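Local coordinates for DUF192 domain-containing protein (PDB 3M7A) that is of unknown function but belongs to the DUF192 (COG1430) family and is probably exported or membrane-anchored as a lipoprotein, at residues F36-G50 and R54-R67. Residues are numbered along the deposited sequence; the frame is centred on the assembly and turned at random.
Sequences FRSELARTSAEQAKG and RTELGDEEGMIFLR. With EDO (1,2-ethanediol), chain C.
Glu39 and Arg54 meet end-on: Arg54 NH2 donates to Glu39 OE1 at 2.6 Å and Arg54 NH1 to Glu39 OE2 at 2.8 Å. Carboxylate and guanidinium lie nearly coplanar, 16° apart, with both oxygens approached on their syn sides. A water donating to Glu39 OE2 and Gly62 O, and Ser18 at OE1, further fix the carboxylate. Next to this pair, the CE methyl of selenomethionine Met63 lies 3.6 Å from Glu39 OE1, while its SE packs 3.5 Å from Gly50 C. Phe65 turns its ring edge to Gly50 CA and Gln47 O, the latter 3.5 Å from Phe65 CE2. With CG anti to its carbonyl carbon (chi1 -63°), Gln47 packs CG against Phe65 CD2, runs past this ring and uses both ends of its amide: OE1 accepts from Arg67 NH1 at 2.9 Å, and NE2 donates to Arg42 O. Replacing Gln47 with an alanine would probably leave Arg67 NH1 and Arg42 O without these partners and Phe65 CD2 without its CG neighbour. Leu66 CD1 packs over one face of the Arg42 guanidinium, 3.8 Å from Arg42 NH2, and also meets Leu40. Thr43 and Glu46 form a capping box that starts helix 44-49; Glu46 OE1 also takes Arg42 N, and its carboxylate accepts from both hydroxyls of an ethanediol, probably from the crystallisation liquor. Backbone hydrogen bonds from Arg37 N–Glu60 O to Leu66 N–Ala41 O pair strands 32-41 and 61-66 in parallel. These strands and helix 44-49 make a beta-alpha-beta unit, flanked in the mixed sheet by strand 21-29 beside 32-41 and strand 118-123 beside 61-66.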
ATOM      1  N   PHE A  36      -1.751   8.830   1.298  1.00  6.19           N
ATOM      2  CA  PHE A  36      -1.605   7.902   2.415  1.00  5.42           C
ATOM      3  C   PHE A  36      -0.269   8.138   3.097  1.00  5.48           C
ATOM      4  O   PHE A  36       0.759   8.044   2.443  1.00  7.53           O
ATOM      5  CB  PHE A  36      -1.728   6.459   1.938  1.00  6.26           C
ATOM      6  CG  PHE A  36      -3.000   6.196   1.207  1.00  5.47           C
ATOM      7  CD1 PHE A  36      -4.164   5.918   1.897  1.00  6.48           C
ATOM      8  CD2 PHE A  36      -3.070   6.275  -0.179  1.00  5.71           C
ATOM      9  CE1 PHE A  36      -5.363   5.689   1.235  1.00  6.99           C
ATOM     10  CE2 PHE A  36      -4.261   6.070  -0.860  1.00  7.78           C
ATOM     11  CZ  PHE A  36      -5.407   5.759  -0.157  1.00  8.27           C
ATOM     12  N   ARG A  37      -0.275   8.353   4.406  1.00  5.49           N
ATOM     13  CA  ARG A  37       0.954   8.362   5.186  1.00  5.48           C
ATOM     14  C   ARG A  37       1.334   6.898   5.433  1.00  5.34           C
ATOM     15  O   ARG A  37       0.642   6.204   6.178  1.00  5.20           O
ATOM     16  CB  ARG A  37       0.751   9.077   6.525  1.00  7.64           C
ATOM     17  CG  ARG A  37       0.322  10.509   6.480  1.00 10.64           C
ATOM     18  CD  ARG A  37       1.366  11.391   5.989  1.00 13.67           C
ATOM     19  NE  ARG A  37       2.587  11.370   6.803  1.00 11.70           N
ATOM     20  CZ  ARG A  37       3.669  12.097   6.542  1.00 11.48           C
ATOM     21  NH1 ARG A  37       3.702  12.897   5.460  1.00 12.04           N
ATOM     22  NH2 ARG A  37       4.748  11.987   7.330  1.00 12.78           N
ATOM     23  N   SER A  38       2.403   6.453   4.790  1.00  5.14           N
ATOM     24  CA  SER A  38       2.684   5.033   4.674  1.00  5.43           C
ATOM     25  C   SER A  38       4.001   4.628   5.312  1.00  4.80           C
ATOM     26  O   SER A  38       5.037   5.186   5.016  1.00  5.20           O
ATOM     27  CB  SER A  38       2.694   4.667   3.187  1.00  5.13           C
ATOM     28  OG  SER A  38       1.462   4.978   2.584  1.00  7.34           O
ATOM     29  N   GLU A  39       3.948   3.618   6.163  1.00  5.02           N
ATOM     30  CA  GLU A  39       5.169   2.966   6.633  1.00  4.63           C
ATOM     31  C   GLU A  39       5.899   2.358   5.440  1.00  4.25           C
ATOM     32  O   GLU A  39       5.251   1.706   4.605  1.00  5.36           O
ATOM     33  CB  GLU A  39       4.806   1.855   7.602  1.00  4.32           C
ATOM     34  CG  GLU A  39       4.405   2.365   8.986  1.00  5.45           C
ATOM     35  CD  GLU A  39       3.799   1.239   9.794  1.00  5.11           C
ATOM     36  OE1 GLU A  39       4.584   0.514  10.439  1.00  6.51           O
ATOM     37  OE2 GLU A  39       2.558   1.008   9.718  1.00  6.96           O
ATOM     38  N   LEU A  40       7.225   2.473   5.411  1.00  4.83           N
ATOM     39  CA  LEU A  40       8.027   2.006   4.295  0.50  5.20           C
ATOM     40  C   LEU A  40       8.712   0.702   4.681  1.00  5.58           C
ATOM     41  O   LEU A  40       9.593   0.679   5.551  1.00  5.60           O
ATOM     42  CB  LEU A  40       9.051   3.086   3.926  0.50  5.60           C
ATOM     43  CG  LEU A  40       9.789   2.956   2.597  0.50  6.10           C
ATOM     44  CD1 LEU A  40      10.651   4.208   2.372  0.50  7.32           C
ATOM     45  CD2 LEU A  40      10.641   1.694   2.552  0.50  6.11           C
ATOM     46  N   ALA A  41       8.282  -0.370   4.037  1.00  5.28           N
ATOM     47  CA  ALA A  41       8.896  -1.685   4.219  1.00  5.16           C
ATOM     48  C   ALA A  41       9.789  -1.929   3.021  1.00  5.99           C
ATOM     49  O   ALA A  41       9.325  -1.940   1.879  1.00  6.33           O
ATOM     50  CB  ALA A  41       7.814  -2.758   4.288  1.00  6.10           C
ATOM     51  N   ARG A  42      11.076  -2.122   3.288  1.00  5.96           N
ATOM     52  CA  ARG A  42      12.044  -2.298   2.210  1.00  7.29           C
ATOM     53  C   ARG A  42      12.732  -3.656   2.173  1.00  6.14           C
ATOM     54  O   ARG A  42      12.821  -4.283   1.121  1.00  7.02           O
ATOM     55  CB  ARG A  42      13.119  -1.231   2.260  1.00  9.39           C
ATOM     56  CG  ARG A  42      13.748  -1.081   0.938  1.00 16.02           C
ATOM     57  CD  ARG A  42      14.726  -0.020   0.851  1.00 17.75           C
ATOM     58  NE  ARG A  42      14.257   1.370   0.836  1.00 14.08           N
ATOM     59  CZ  ARG A  42      13.940   2.101  -0.241  1.00 11.95           C
ATOM     60  NH1 ARG A  42      13.856   1.571  -1.458  1.00 12.45           N
ATOM     61  NH2 ARG A  42      13.724   3.388  -0.086  1.00 15.57           N
ATOM     62  N   THR A  43      13.262  -4.128   3.295  1.00  6.24           N
ATOM     63  CA  THR A  43      13.976  -5.391   3.265  1.00  5.67           C
ATOM     64  C   THR A  43      12.999  -6.532   2.998  1.00  5.71           C
ATOM     65  O   THR A  43      11.794  -6.399   3.267  1.00  6.36           O
ATOM     66  CB  THR A  43      14.757  -5.677   4.543  1.00  6.24           C
ATOM     67  OG1 THR A  43      13.810  -5.945   5.599  1.00  5.86           O
ATOM     68  CG2 THR A  43      15.706  -4.539   4.940  1.00  8.52           C
ATOM     69  N   SER A  44      13.512  -7.666   2.548  1.00  7.19           N
ATOM     70  CA  SER A  44      12.650  -8.812   2.336  0.50  7.96           C
ATOM     71  C   SER A  44      11.923  -9.198   3.634  1.00  6.60           C
ATOM     72  O   SER A  44      10.743  -9.537   3.606  1.00  6.25           O
ATOM     73  CB  SER A  44      13.429 -10.009   1.788  0.50  9.01           C
ATOM     74  OG  SER A  44      14.005  -9.725   0.528  0.50 12.28           O
ATOM     75  N   ALA A  45      12.610  -9.130   4.773  1.00  6.16           N
ATOM     76  CA  ALA A  45      11.993  -9.465   6.043  1.00  5.70           C
ATOM     77  C   ALA A  45      10.942  -8.438   6.456  1.00  4.97           C
ATOM     78  O   ALA A  45       9.886  -8.822   6.970  1.00  5.36           O
ATOM     79  CB  ALA A  45      13.043  -9.629   7.119  1.00  7.77           C
ATOM     80  N   GLU A  46      11.194  -7.138   6.217  1.00  5.47           N
ATOM     81  CA  GLU A  46      10.182  -6.134   6.514  1.00  5.93           C
ATOM     82  C   GLU A  46       8.933  -6.415   5.684  1.00  5.63           C
ATOM     83  O   GLU A  46       7.802  -6.305   6.174  1.00  4.96           O
ATOM     84  CB  GLU A  46      10.706  -4.724   6.235  1.00  5.44           C
ATOM     85  CG  GLU A  46      11.674  -4.228   7.319  1.00  5.14           C
ATOM     86  CD  GLU A  46      12.437  -2.956   6.966  1.00  6.00           C
ATOM     87  OE1 GLU A  46      12.541  -2.605   5.763  1.00  6.18           O
ATOM     88  OE2 GLU A  46      12.951  -2.314   7.911  1.00  6.76           O
ATOM     89  N   GLN A  47       9.129  -6.771   4.426  1.00  5.05           N
ATOM     90  CA  GLN A  47       8.020  -7.033   3.537  1.00  5.41           C
ATOM     91  C   GLN A  47       7.272  -8.337   3.896  1.00  5.23           C
ATOM     92  O   GLN A  47       6.073  -8.429   3.672  1.00  6.42           O
ATOM     93  CB  GLN A  47       8.480  -7.058   2.081  1.00  5.57           C
ATOM     94  CG  GLN A  47       9.044  -5.748   1.578  1.00  5.97           C
ATOM     95  CD  GLN A  47       9.343  -5.785   0.086  1.00  9.54           C
ATOM     96  OE1 GLN A  47       8.504  -6.234  -0.693  1.00 11.43           O
ATOM     97  NE2 GLN A  47      10.551  -5.396  -0.298  1.00 15.05           N
ATOM     98  N   ALA A  48       7.976  -9.323   4.450  1.00  5.66           N
ATOM     99  CA  ALA A  48       7.346 -10.570   4.881  1.00  5.12           C
ATOM    100  C   ALA A  48       6.506 -10.357   6.135  1.00  5.64           C
ATOM    101  O   ALA A  48       5.535 -11.082   6.379  1.00  6.37           O
ATOM    102  CB  ALA A  48       8.420 -11.637   5.136  1.00  6.07           C
ATOM    103  N   LYS A  49       6.862  -9.379   6.960  1.00  5.78           N
ATOM    104  CA  LYS A  49       6.066  -9.071   8.146  0.50  6.37           C
ATOM    105  C   LYS A  49       4.844  -8.217   7.796  1.00  6.10           C
ATOM    106  O   LYS A  49       3.772  -8.393   8.388  1.00  6.29           O
ATOM    107  CB  LYS A  49       6.922  -8.379   9.208  0.50  6.49           C
ATOM    108  CG  LYS A  49       6.200  -8.161  10.541  0.50  7.12           C
ATOM    109  CD  LYS A  49       7.114  -7.592  11.623  0.50  8.60           C
ATOM    110  CE  LYS A  49       6.367  -7.363  12.942  0.50 11.50           C
ATOM    111  NZ  LYS A  49       7.190  -6.636  13.958  0.50 13.49           N
ATOM    112  N   GLY A  50       4.992  -7.269   6.856  1.00  5.55           N
ATOM    113  CA  GLY A  50       3.854  -6.435   6.436  1.00  5.93           C
ATOM    114  C   GLY A  50       3.161  -5.809   7.617  1.00  5.79           C
ATOM    115  O   GLY A  50       3.809  -5.281   8.521  1.00  6.24           O
ATOM    116  N   ARG A  54      -1.278  -6.022  13.429  1.00  7.72           N
ATOM    117  CA  ARG A  54      -1.863  -4.701  13.636  0.50  8.55           C
ATOM    118  C   ARG A  54      -3.352  -4.803  13.817  1.00  9.40           C
ATOM    119  O   ARG A  54      -4.014  -5.481  13.046  1.00 11.09           O
ATOM    120  CB  ARG A  54      -1.632  -3.809  12.432  0.50  7.61           C
ATOM    121  CG  ARG A  54      -0.221  -3.500  12.186  0.50  6.00           C
ATOM    122  CD  ARG A  54       0.416  -2.686  13.294  0.50  8.97           C
ATOM    123  NE  ARG A  54       1.815  -2.475  12.956  0.50 11.49           N
ATOM    124  CZ  ARG A  54       2.245  -1.524  12.135  0.50 10.27           C
ATOM    125  NH1 ARG A  54       1.399  -0.652  11.618  0.50 11.08           N
ATOM    126  NH2 ARG A  54       3.529  -1.446  11.856  0.50 10.89           N
ATOM    127  N   THR A  55      -3.915  -4.127  14.818  1.00  8.66           N
ATOM    128  CA  THR A  55      -5.368  -4.179  15.036  1.00  9.99           C
ATOM    129  C   THR A  55      -6.101  -2.937  14.536  1.00  8.95           C
ATOM    130  O   THR A  55      -7.319  -2.901  14.562  1.00 11.82           O
ATOM    131  CB  THR A  55      -5.706  -4.428  16.498  1.00 11.63           C
ATOM    132  OG1 THR A  55      -5.083  -3.416  17.282  1.00 14.83           O
ATOM    133  CG2 THR A  55      -5.179  -5.831  16.909  1.00 14.16           C
ATOM    134  N   GLU A  56      -5.353  -1.952  14.049  1.00 10.57           N
ATOM    135  CA  GLU A  56      -5.966  -0.749  13.501  0.50 12.03           C
ATOM    136  C   GLU A  56      -5.067  -0.070  12.481  1.00 10.86           C
ATOM    137  O   GLU A  56      -3.869  -0.262  12.451  1.00 11.21           O
ATOM    138  CB  GLU A  56      -6.341   0.233  14.612  0.50 14.33           C
ATOM    139  CG  GLU A  56      -5.144   0.884  15.286  0.50 19.80           C
ATOM    140  CD  GLU A  56      -5.539   1.928  16.322  0.50 25.51           C
ATOM    141  OE1 GLU A  56      -6.420   2.773  16.029  0.50 30.73           O
ATOM    142  OE2 GLU A  56      -4.956   1.902  17.425  0.50 30.48           O
ATOM    143  N   LEU A  57      -5.702   0.688  11.604  1.00  9.94           N
ATOM    144  CA  LEU A  57      -5.081   1.400  10.494  1.00  8.45           C
ATOM    145  C   LEU A  57      -6.085   2.466  10.063  1.00  9.04           C
ATOM    146  O   LEU A  57      -7.261   2.163   9.835  1.00  9.70           O
ATOM    147  CB  LEU A  57      -4.812   0.480   9.310  1.00  7.72           C
ATOM    148  CG  LEU A  57      -4.028   1.091   8.131  1.00  7.64           C
ATOM    149  CD1 LEU A  57      -2.593   1.418   8.491  1.00  8.92           C
ATOM    150  CD2 LEU A  57      -4.117   0.148   6.919  1.00  8.72           C
ATOM    151  N   GLY A  58      -5.628   3.699   9.952  1.00  9.89           N
ATOM    152  CA  GLY A  58      -6.494   4.779   9.498  1.00 10.46           C
ATOM    153  C   GLY A  58      -6.649   4.796   7.989  1.00  9.03           C
ATOM    154  O   GLY A  58      -5.782   4.336   7.283  1.00  8.09           O
ATOM    155  N   ASP A  59      -7.742   5.385   7.500  1.00  9.22           N
ATOM    156  CA  ASP A  59      -7.955   5.511   6.052  1.00  8.67           C
ATOM    157  C   ASP A  59      -6.907   6.404   5.418  1.00  9.74           C
ATOM    158  O   ASP A  59      -6.691   6.353   4.215  1.00 12.95           O
ATOM    159  CB  ASP A  59      -9.346   6.079   5.749  1.00  8.84           C
ATOM    160  CG  ASP A  59     -10.463   5.047   5.839  1.00 11.99           C
ATOM    161  OD1 ASP A  59     -10.188   3.842   6.038  1.00 11.70           O
ATOM    162  OD2 ASP A  59     -11.635   5.476   5.701  1.00 16.58           O
ATOM    163  N   GLU A  60      -6.277   7.246   6.233  1.00  7.76           N
ATOM    164  CA  GLU A  60      -5.234   8.179   5.851  0.50  8.95           C
ATOM    165  C   GLU A  60      -3.843   7.552   5.844  1.00  7.26           C
ATOM    166  O   GLU A  60      -2.857   8.242   5.576  1.00  7.94           O
ATOM    167  CB  GLU A  60      -5.271   9.384   6.832  0.50 11.12           C
ATOM    168  CG  GLU A  60      -4.628   9.208   8.238  0.50 14.21           C
ATOM    169  CD  GLU A  60      -5.483   8.462   9.266  0.50  9.00           C
ATOM    170  OE1 GLU A  60      -6.616   8.063   8.986  0.50 10.35           O
ATOM    171  OE2 GLU A  60      -4.990   8.313  10.409  0.50 18.93           O
ATOM    172  N   GLU A  61      -3.766   6.291   6.265  1.00  6.95           N
ATOM    173  CA  GLU A  61      -2.510   5.567   6.459  1.00  6.74           C
ATOM    174  C   GLU A  61      -2.410   4.378   5.508  1.00  5.77           C
ATOM    175  O   GLU A  61      -3.383   3.944   4.919  1.00  8.36           O
ATOM    176  CB  GLU A  61      -2.410   5.081   7.918  1.00  7.04           C
ATOM    177  CG  GLU A  61      -2.438   6.201   8.940  1.00 10.26           C
ATOM    178  CD  GLU A  61      -2.361   5.695  10.361  1.00 11.39           C
ATOM    179  OE1 GLU A  61      -2.991   4.665  10.689  1.00 14.11           O
ATOM    180  OE2 GLU A  61      -1.656   6.330  11.167  1.00 21.52           O
ATOM    181  N   GLY A  62      -1.204   3.846   5.386  1.00  6.15           N
ATOM    182  CA  GLY A  62      -0.980   2.645   4.626  1.00  5.17           C
ATOM    183  C   GLY A  62       0.376   2.061   4.949  1.00  4.62           C
ATOM    184  O   GLY A  62       1.064   2.511   5.860  1.00  5.42           O
HETATM  185  N   MSE A  63       0.753   1.046   4.184  1.00  4.50           N
HETATM  186  CA  MSE A  63       2.126   0.551   4.192  1.00  4.29           C
HETATM  187  C   MSE A  63       2.552   0.424   2.731  1.00  4.17           C
HETATM  188  O   MSE A  63       1.820  -0.155   1.922  1.00  4.91           O
HETATM  189  CB  MSE A  63       2.279  -0.784   4.905  1.00  4.72           C
HETATM  190  CG  MSE A  63       3.721  -1.298   4.959  1.00  5.27           C
HETATM  191 SE   MSE A  63       4.010  -2.819   6.070  0.75  6.96          SE
HETATM  192  CE  MSE A  63       4.113  -1.895   7.784  1.00  6.89           C
ATOM    193  N   ILE A  64       3.720   0.968   2.412  1.00  4.21           N
ATOM    194  CA  ILE A  64       4.296   0.908   1.077  0.50  5.20           C
ATOM    195  C   ILE A  64       5.515  -0.031   1.129  1.00  4.92           C
ATOM    196  O   ILE A  64       6.386   0.109   1.991  1.00  6.09           O
ATOM    197  CB  ILE A  64       4.636   2.340   0.535  0.50  5.31           C
ATOM    198  CG1 ILE A  64       5.143   2.303  -0.919  0.50  8.06           C
ATOM    199  CG2 ILE A  64       5.634   3.071   1.406  0.50  6.57           C
ATOM    200  CD1 ILE A  64       4.074   2.112  -1.942  0.50  9.83           C
ATOM    201  N   PHE A  65       5.543  -0.978   0.206  1.00  4.37           N
ATOM    202  CA  PHE A  65       6.551  -2.003   0.083  1.00  4.16           C
ATOM    203  C   PHE A  65       7.345  -1.668  -1.175  1.00  4.96           C
ATOM    204  O   PHE A  65       6.784  -1.668  -2.263  1.00  6.27           O
ATOM    205  CB  PHE A  65       5.902  -3.377  -0.080  1.00  5.26           C
ATOM    206  CG  PHE A  65       5.003  -3.829   1.072  1.00  4.70           C
ATOM    207  CD1 PHE A  65       3.802  -3.210   1.325  1.00  5.60           C
ATOM    208  CD2 PHE A  65       5.342  -4.936   1.836  1.00  5.25           C
ATOM    209  CE1 PHE A  65       2.996  -3.657   2.350  1.00  5.81           C
ATOM    210  CE2 PHE A  65       4.529  -5.385   2.859  1.00  6.71           C
ATOM    211  CZ  PHE A  65       3.348  -4.751   3.113  1.00  5.61           C
ATOM    212  N   LEU A  66       8.628  -1.325  -1.042  1.00  5.40           N
ATOM    213  CA  LEU A  66       9.449  -0.859  -2.166  1.00  6.42           C
ATOM    214  C   LEU A  66      10.426  -1.959  -2.510  1.00  6.68           C
ATOM    215  O   LEU A  66      11.167  -2.445  -1.645  1.00  7.97           O
ATOM    216  CB  LEU A  66      10.188   0.435  -1.850  1.00  7.08           C
ATOM    217  CG  LEU A  66       9.318   1.657  -1.649  1.00  8.51           C
ATOM    218  CD1 LEU A  66      10.234   2.888  -1.422  1.00 10.21           C
ATOM    219  CD2 LEU A  66       8.308   1.865  -2.810  1.00  8.60           C
ATOM    220  N   ARG A  67      10.407  -2.362  -3.771  1.00  7.50           N
ATOM    221  CA  ARG A  67      11.066  -3.587  -4.174  1.00  8.14           C
ATOM    222  C   ARG A  67      12.146  -3.377  -5.187  1.00  8.50           C
ATOM    223  O   ARG A  67      11.953  -2.756  -6.206  1.00  9.61           O
ATOM    224  CB  ARG A  67      10.055  -4.557  -4.749  1.00  8.07           C
ATOM    225  CG  ARG A  67       8.981  -4.885  -3.742  1.00  8.13           C
ATOM    226  CD  ARG A  67       7.847  -5.650  -4.339  1.00  9.45           C
ATOM    227  NE  ARG A  67       8.211  -6.930  -4.933  1.00  9.98           N
ATOM    228  CZ  ARG A  67       8.444  -8.038  -4.246  1.00 10.07           C
ATOM    229  NH1 ARG A  67       8.396  -8.058  -2.921  1.00 11.77           N
ATOM    230  NH2 ARG A  67       8.720  -9.163  -4.874  1.00 14.25           N
TER
HETATM  231  C1  EDO C 201      14.550   0.790   7.212  1.00 11.04           C
HETATM  232  O1  EDO C 201      13.343   0.323   7.840  1.00  8.42           O
HETATM  233  C2  EDO C 201      14.613   0.365   5.742  1.00  9.54           C
HETATM  234  O2  EDO C 201      14.826  -1.057   5.618  1.00  9.38           O
HETATM  235  O   HOH W   1       0.839   2.730   8.714  1.00  7.64           O
HETATM  236  O   HOH W   2      13.716  -1.469  -2.166  1.00 22.37           O